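Local coordinates for protein D-alanine--D-alanine ligase (Acinetobacter baumannii ACICU, PDB 5D8D) that probably joins two D-alanine molecules into D-alanyl-D-alanine at the expense of ATP, supplying the dipeptide for peptidoglycan in the bacterial cell wall, at residues V137-V142 with V173-W178; G149-E154 with I163-Q168. One frame throughout, in Å; residues are numbered along the deposited sequence.

Contact 1: residues V137-V142 with V173-W178; sequences VIIKPV and VMAEKW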
loop_
_atom_site.group_PDB
_atom_site.type_symbol
_atom_site.label_atom_id
_atom_site.label_comp_id
_atom_site.label_asym_id
_atom_site.label_seq_id
_atom_site.Cartn_x
_atom_site.Cartn_y
_atom_site.Cartn_z
ATOM N N VAL A 137 21.875 4.644 16.902
ATOM C CA VAL A 137 20.725 4.345 16.019
ATOM C C VAL A 137 20.708 2.856 15.661
ATOM O O VAL A 137 21.667 2.128 15.918
ATOM C CB VAL A 137 20.710 5.193 14.703
ATOM C CG1 VAL A 137 20.816 6.680 15.007
ATOM C CG2 VAL A 137 21.802 4.750 13.735
ATOM N N ILE A 138 19.605 2.428 15.059
ATOM C CA ILE A 138 19.457 1.067 14.552
ATOM C C ILE A 138 19.226 1.211 13.052
ATOM O O ILE A 138 18.403 2.030 12.626
ATOM C CB ILE A 138 18.317 0.278 15.262
ATOM C CG1 ILE A 138 18.079 -1.074 14.581
ATOM C CG2 ILE A 138 17.001 1.051 15.310
ATOM C CD1 ILE A 138 17.248 -2.042 15.399
ATOM N N ILE A 139 19.991 0.439 12.274
ATOM C CA ILE A 139 19.895 0.388 10.801
ATOM C C ILE A 139 19.092 -0.854 10.438
ATOM O O ILE A 139 19.489 -1.966 10.805
ATOM C CB ILE A 139 21.303 0.290 10.122
ATOM C CG1 ILE A 139 22.229 1.456 10.546
ATOM C CG2 ILE A 139 21.181 0.206 8.599
ATOM C CD1 ILE A 139 21.746 2.836 10.148
ATOM N N LYS A 140 17.976 -0.682 9.730
ATOM C CA LYS A 140 17.134 -1.827 9.345
ATOM C C LYS A 140 16.676 -1.741 7.893
ATOM O O LYS A 140 16.474 -0.636 7.386
ATOM C CB LYS A 140 15.935 -2.010 10.310
ATOM C CG LYS A 140 15.150 -0.758 10.681
ATOM C CD LYS A 140 13.992 -1.064 11.631
ATOM C CE LYS A 140 14.448 -1.322 13.061
ATOM N NZ LYS A 140 13.285 -1.395 14.000
ATOM N N PRO A 141 16.523 -2.910 7.217
ATOM C CA PRO A 141 15.957 -2.877 5.871
ATOM C C PRO A 141 14.506 -2.459 5.992
ATOM O O PRO A 141 13.806 -2.914 6.907
ATOM C CB PRO A 141 16.070 -4.326 5.383
ATOM C CG PRO A 141 15.995 -5.136 6.626
ATOM C CD PRO A 141 16.661 -4.301 7.704
ATOM N N VAL A 142 14.091 -1.580 5.089
ATOM C CA VAL A 142 12.751 -1.010 5.096
ATOM C C VAL A 142 11.639 -2.062 4.889
ATOM O O VAL A 142 10.562 -1.925 5.483
ATOM C CB VAL A 142 12.657 0.093 4.019
ATOM C CG1 VAL A 142 11.227 0.558 3.819
ATOM C CG2 VAL A 142 13.567 1.258 4.393
ATOM N N VAL A 173 16.902 1.438 2.879
ATOM C CA VAL A 173 17.283 1.130 4.280
ATOM C C VAL A 173 16.963 2.381 5.132
ATOM O O VAL A 173 17.073 3.519 4.632
ATOM C CB VAL A 173 18.791 0.740 4.347
ATOM C CG1 VAL A 173 19.306 0.648 5.770
ATOM C CG2 VAL A 173 19.050 -0.579 3.620
ATOM N N MET A 174 16.518 2.181 6.383
ATOM C CA MET A 174 16.271 3.311 7.333
ATOM C C MET A 174 17.155 3.237 8.569
ATOM O O MET A 174 17.316 2.171 9.156
ATOM C CB MET A 174 14.804 3.440 7.781
ATOM C CG MET A 174 14.140 2.207 8.388
ATOM S SD MET A 174 12.899 2.525 9.689
ATOM C CE MET A 174 12.135 4.067 9.185
ATOM N N ALA A 175 17.742 4.376 8.932
ATOM C CA ALA A 175 18.377 4.540 10.235
ATOM C C ALA A 175 17.331 5.145 11.170
ATOM O O ALA A 175 16.859 6.250 10.931
ATOM C CB ALA A 175 19.610 5.432 10.139
ATOM N N GLU A 176 16.971 4.410 12.221
ATOM C CA GLU A 176 16.003 4.855 13.221
ATOM C C GLU A 176 16.753 5.175 14.536
ATOM O O GLU A 176 17.685 4.434 14.920
ATOM C CB GLU A 176 14.983 3.729 13.423
ATOM C CG GLU A 176 13.770 4.033 14.305
ATOM C CD GLU A 176 12.876 2.800 14.547
ATOM O OE1 GLU A 176 11.646 2.970 14.659
ATOM O OE2 GLU A 176 13.394 1.653 14.632
ATOM N N LYS A 177 16.352 6.264 15.211
ATOM C CA LYS A 177 16.871 6.629 16.555
ATOM C C LYS A 177 16.716 5.492 17.567
ATOM O O LYS A 177 15.602 5.035 17.771
ATOM C CB LYS A 177 16.111 7.851 17.083
ATOM C CG LYS A 177 16.388 8.234 18.529
ATOM C CD LYS A 177 15.928 9.659 18.840
ATOM C CE LYS A 177 15.649 9.894 20.330
ATOM N NZ LYS A 177 16.468 11.023 20.857
ATOM N N TRP A 178 17.806 5.055 18.208
ATOM C CA TRP A 178 17.725 3.973 19.210
ATOM C C TRP A 178 16.984 4.503 20.422
ATOM O O TRP A 178 17.202 5.629 20.817
ATOM C CB TRP A 178 19.110 3.468 19.643
ATOM C CG TRP A 178 19.075 2.290 20.597
ATOM C CD1 TRP A 178 19.173 2.333 21.960
ATOM C CD2 TRP A 178 18.930 0.900 20.253
ATOM N NE1 TRP A 178 19.105 1.062 22.487
ATOM C CE2 TRP A 178 18.954 0.164 21.461
ATOM C CE3 TRP A 178 18.780 0.207 19.042
ATOM C CZ2 TRP A 178 18.832 -1.242 21.489
ATOM C CZ3 TRP A 178 18.664 -1.192 19.072
ATOM C CH2 TRP A 178 18.693 -1.897 20.288
#
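I138 O is met by two groups of the facing strand: E176 N gives it a hydrogen bond of 2.8 Å, and A175 CA adds a CA-H...O contact at 3.5 Å. I138 N returns a bond to E176 O, also 2.8 Å. K140 and M174 form the next such pair, and every backbone N-H...O angle is at least 166°. The strands run antiparallel, their axes 155° apart.

The carboxylate of E176 is held by two lysines, one at each oxygen: OE2 takes a salt bridge from K140 NZ at 3.1 Å, while OE1 pairs with K104 NZ of helix 100-108. K140 NZ arrives on the syn side of OE2, slightly out of the carboxylate plane. An extended E176, with CG opposite the backbone N, meets a lysine bent at its third torsion (chi3 76°), and the bend sends CE and NZ along the strand toward the I138 end, where E176 OE2 lies. K140 and M174 lie side by side on the face that carries the ion pair, K140 CG 3.9 Å from M174 CG. The other face is apolar and tight: I139 CD1 touches A175 CB at 3.4 Å, and I139 CG2 meets V173 CG1. At the end of the ladder, I138 CB lies in the plane of the W178 ring, 3.8 Å from the edge atom CE3.

All twelve residues fall within the predicted ATP site of this ATP-grasp fold. Strand 137-141 is bordered by strands 173-177 and 151-153; helix 100-108 packs on M174, and helix 159-169 packs on I139 and V173.

Contact 2: residues G149-E154 with I163-Q168; sequences GMSKVE and IEKATQ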
loop_
_atom_site.group_PDB
_atom_site.type_symbol
_atom_site.label_atom_id
_atom_site.label_comp_id
_atom_site.label_asym_id
_atom_site.label_seq_id
_atom_site.Cartn_x
_atom_site.Cartn_y
_atom_site.Cartn_z
ATOM N N GLY A 149 18.749 -8.453 9.118
ATOM C CA GLY A 149 19.470 -7.279 8.586
ATOM C C GLY A 149 19.710 -6.109 9.537
ATOM O O GLY A 149 20.354 -5.115 9.149
ATOM N N MET A 150 19.209 -6.222 10.775
ATOM C CA MET A 150 19.310 -5.157 11.778
ATOM C C MET A 150 20.717 -5.153 12.375
ATOM O O MET A 150 21.321 -6.215 12.596
ATOM C CB MET A 150 18.248 -5.316 12.889
ATOM C CG MET A 150 16.816 -4.986 12.455
ATOM S SD MET A 150 15.502 -5.941 13.255
ATOM C CE MET A 150 14.925 -4.864 14.568
ATOM N N SER A 151 21.245 -3.953 12.599
ATOM C CA SER A 151 22.531 -3.774 13.281
ATOM C C SER A 151 22.413 -2.536 14.180
ATOM O O SER A 151 21.718 -1.574 13.835
ATOM C CB SER A 151 23.695 -3.613 12.281
ATOM O OG SER A 151 23.360 -4.004 10.950
ATOM N N LYS A 152 23.074 -2.571 15.336
ATOM C CA LYS A 152 23.125 -1.409 16.224
ATOM C C LYS A 152 24.394 -0.571 15.951
ATOM O O LYS A 152 25.519 -1.080 16.023
ATOM C CB LYS A 152 23.044 -1.837 17.695
ATOM C CG LYS A 152 22.494 -0.742 18.604
ATOM C CD LYS A 152 22.909 -0.917 20.054
ATOM C CE LYS A 152 22.587 0.336 20.848
ATOM N NZ LYS A 152 22.612 0.081 22.311
ATOM N N VAL A 153 24.189 0.711 15.636
ATOM C CA VAL A 153 25.267 1.652 15.333
ATOM C C VAL A 153 25.489 2.581 16.530
ATOM O O VAL A 153 24.590 3.366 16.854
ATOM C CB VAL A 153 24.924 2.490 14.074
ATOM C CG1 VAL A 153 25.917 3.640 13.864
ATOM C CG2 VAL A 153 24.868 1.593 12.839
ATOM N N GLU A 154 26.678 2.502 17.156
ATOM C CA GLU A 154 27.087 3.435 18.244
ATOM C C GLU A 154 28.334 4.306 17.952
ATOM O O GLU A 154 28.726 5.114 18.796
ATOM C CB GLU A 154 27.166 2.739 19.626
ATOM C CG GLU A 154 27.604 1.273 19.658
ATOM C CD GLU A 154 26.933 0.478 20.780
ATOM O OE1 GLU A 154 26.949 -0.772 20.708
ATOM O OE2 GLU A 154 26.366 1.092 21.717
ATOM N N ILE A 163 25.133 -0.997 7.107
ATOM C CA ILE A 163 24.439 -0.600 5.862
ATOM C C ILE A 163 24.539 -1.677 4.757
ATOM O O ILE A 163 23.635 -1.762 3.921
ATOM C CB ILE A 163 24.881 0.820 5.371
ATOM C CG1 ILE A 163 24.415 1.889 6.384
ATOM C CG2 ILE A 163 24.321 1.134 3.987
ATOM C CD1 ILE A 163 25.152 3.214 6.334
ATOM N N GLU A 164 25.602 -2.495 4.773
ATOM C CA GLU A 164 25.716 -3.674 3.881
ATOM C C GLU A 164 25.031 -4.956 4.419
ATOM O O GLU A 164 24.729 -5.858 3.630
ATOM C CB GLU A 164 27.185 -3.974 3.496
ATOM C CG GLU A 164 27.993 -2.781 2.985
ATOM C CD GLU A 164 27.170 -1.764 2.205
ATOM O OE1 GLU A 164 26.551 -2.150 1.188
ATOM O OE2 GLU A 164 27.134 -0.580 2.617
ATOM N N LYS A 165 24.811 -5.048 5.736
ATOM C CA LYS A 165 23.893 -6.060 6.316
ATOM C C LYS A 165 22.481 -5.907 5.714
ATOM O O LYS A 165 21.915 -6.864 5.168
ATOM C CB LYS A 165 23.823 -5.968 7.872
ATOM C CG LYS A 165 24.483 -7.105 8.662
ATOM C CD LYS A 165 23.488 -8.134 9.202
ATOM C CE LYS A 165 22.837 -8.961 8.093
ATOM N NZ LYS A 165 23.790 -9.794 7.298
ATOM N N ALA A 166 21.945 -4.688 5.812
ATOM C CA ALA A 166 20.604 -4.340 5.305
ATOM C C ALA A 166 20.505 -4.268 3.763
ATOM O O ALA A 166 19.435 -4.528 3.215
ATOM C CB ALA A 166 20.129 -3.025 5.935
ATOM N N THR A 167 21.603 -3.913 3.083
ATOM C CA THR A 167 21.630 -3.765 1.609
ATOM C C THR A 167 21.489 -5.106 0.867
ATOM O O THR A 167 21.055 -5.103 -0.285
ATOM C CB THR A 167 22.874 -2.952 1.121
ATOM O OG1 THR A 167 22.773 -1.603 1.603
ATOM C CG2 THR A 167 23.014 -2.915 -0.424
ATOM N N GLN A 168 21.845 -6.226 1.515
ATOM C CA GLN A 168 21.530 -7.582 0.993
ATOM C C GLN A 168 20.013 -7.756 0.810
ATOM O O GLN A 168 19.547 -8.158 -0.265
ATOM C CB GLN A 168 22.103 -8.693 1.916
ATOM C CG GLN A 168 21.566 -10.136 1.727
ATOM C CD GLN A 168 22.329 -11.006 0.716
ATOM O OE1 GLN A 168 23.557 -11.018 0.681
ATOM N NE2 GLN A 168 21.591 -11.770 -0.084
#
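Van der Waals contact alone joins G149 and S151 to K165 and A166; no hydrogen bond or salt bridge crosses between the segments, and only 170 Å² is buried. The closest backbone approach is G149 to A166, whose CA atoms are 4.5 Å apart. G149 has no side chain, so its backbone itself meets the helix at K165 and A166, and its positive phi (78°) turns the chain there. G149 O lies 3.8 Å from A166 CB and equally far from K165 CB.

Aliphatic packing comes from K165. Its bends at chi2, chi3 and chi4 fold the chain over the glycine, bringing CE to 3.8 Å from G149 CA. Nearer the root, K165 CB sits 3.7 Å from S151 OG.

The polar side is sparse: S151 OG, buried here, has no hydrogen-bonding partner in the model and faces methylene groups.

Both segments lie within the predicted ATP site of the ATP-grasp fold, and the contact is edge packing: it lays helix 159-169 against the outermost strand of the central-domain sheet and the residues leading into it. S151 also touches A162 one turn back, V153 reaches F159 and A162, and strand 151-153 bonds through its backbone to strand 137-141.

Overall arrangement
Contact 2 is nested along the chain inside the loop closed by contact 1, and their centres are 8 Å apart. Contact 1 is largely buried, with nine of its twelve touching residues enclosed; it buries 630 Å², and combines a backbone ladder with an ion pair and apolar packing on opposite faces of the sheet. Contact 2, at the sheet's edge, is only partly buried and lacks polar bonds across it. They meet directly: V137 O and V153 N, 2.9 Å apart, probably hydrogen-bond strand to strand, while V173 CG2 packs on A166 CB at 3.5 Å. Helix 159-169 thus reaches both contacts, across strands 137-141, 151-153 and 173-177 of one antiparallel sheet.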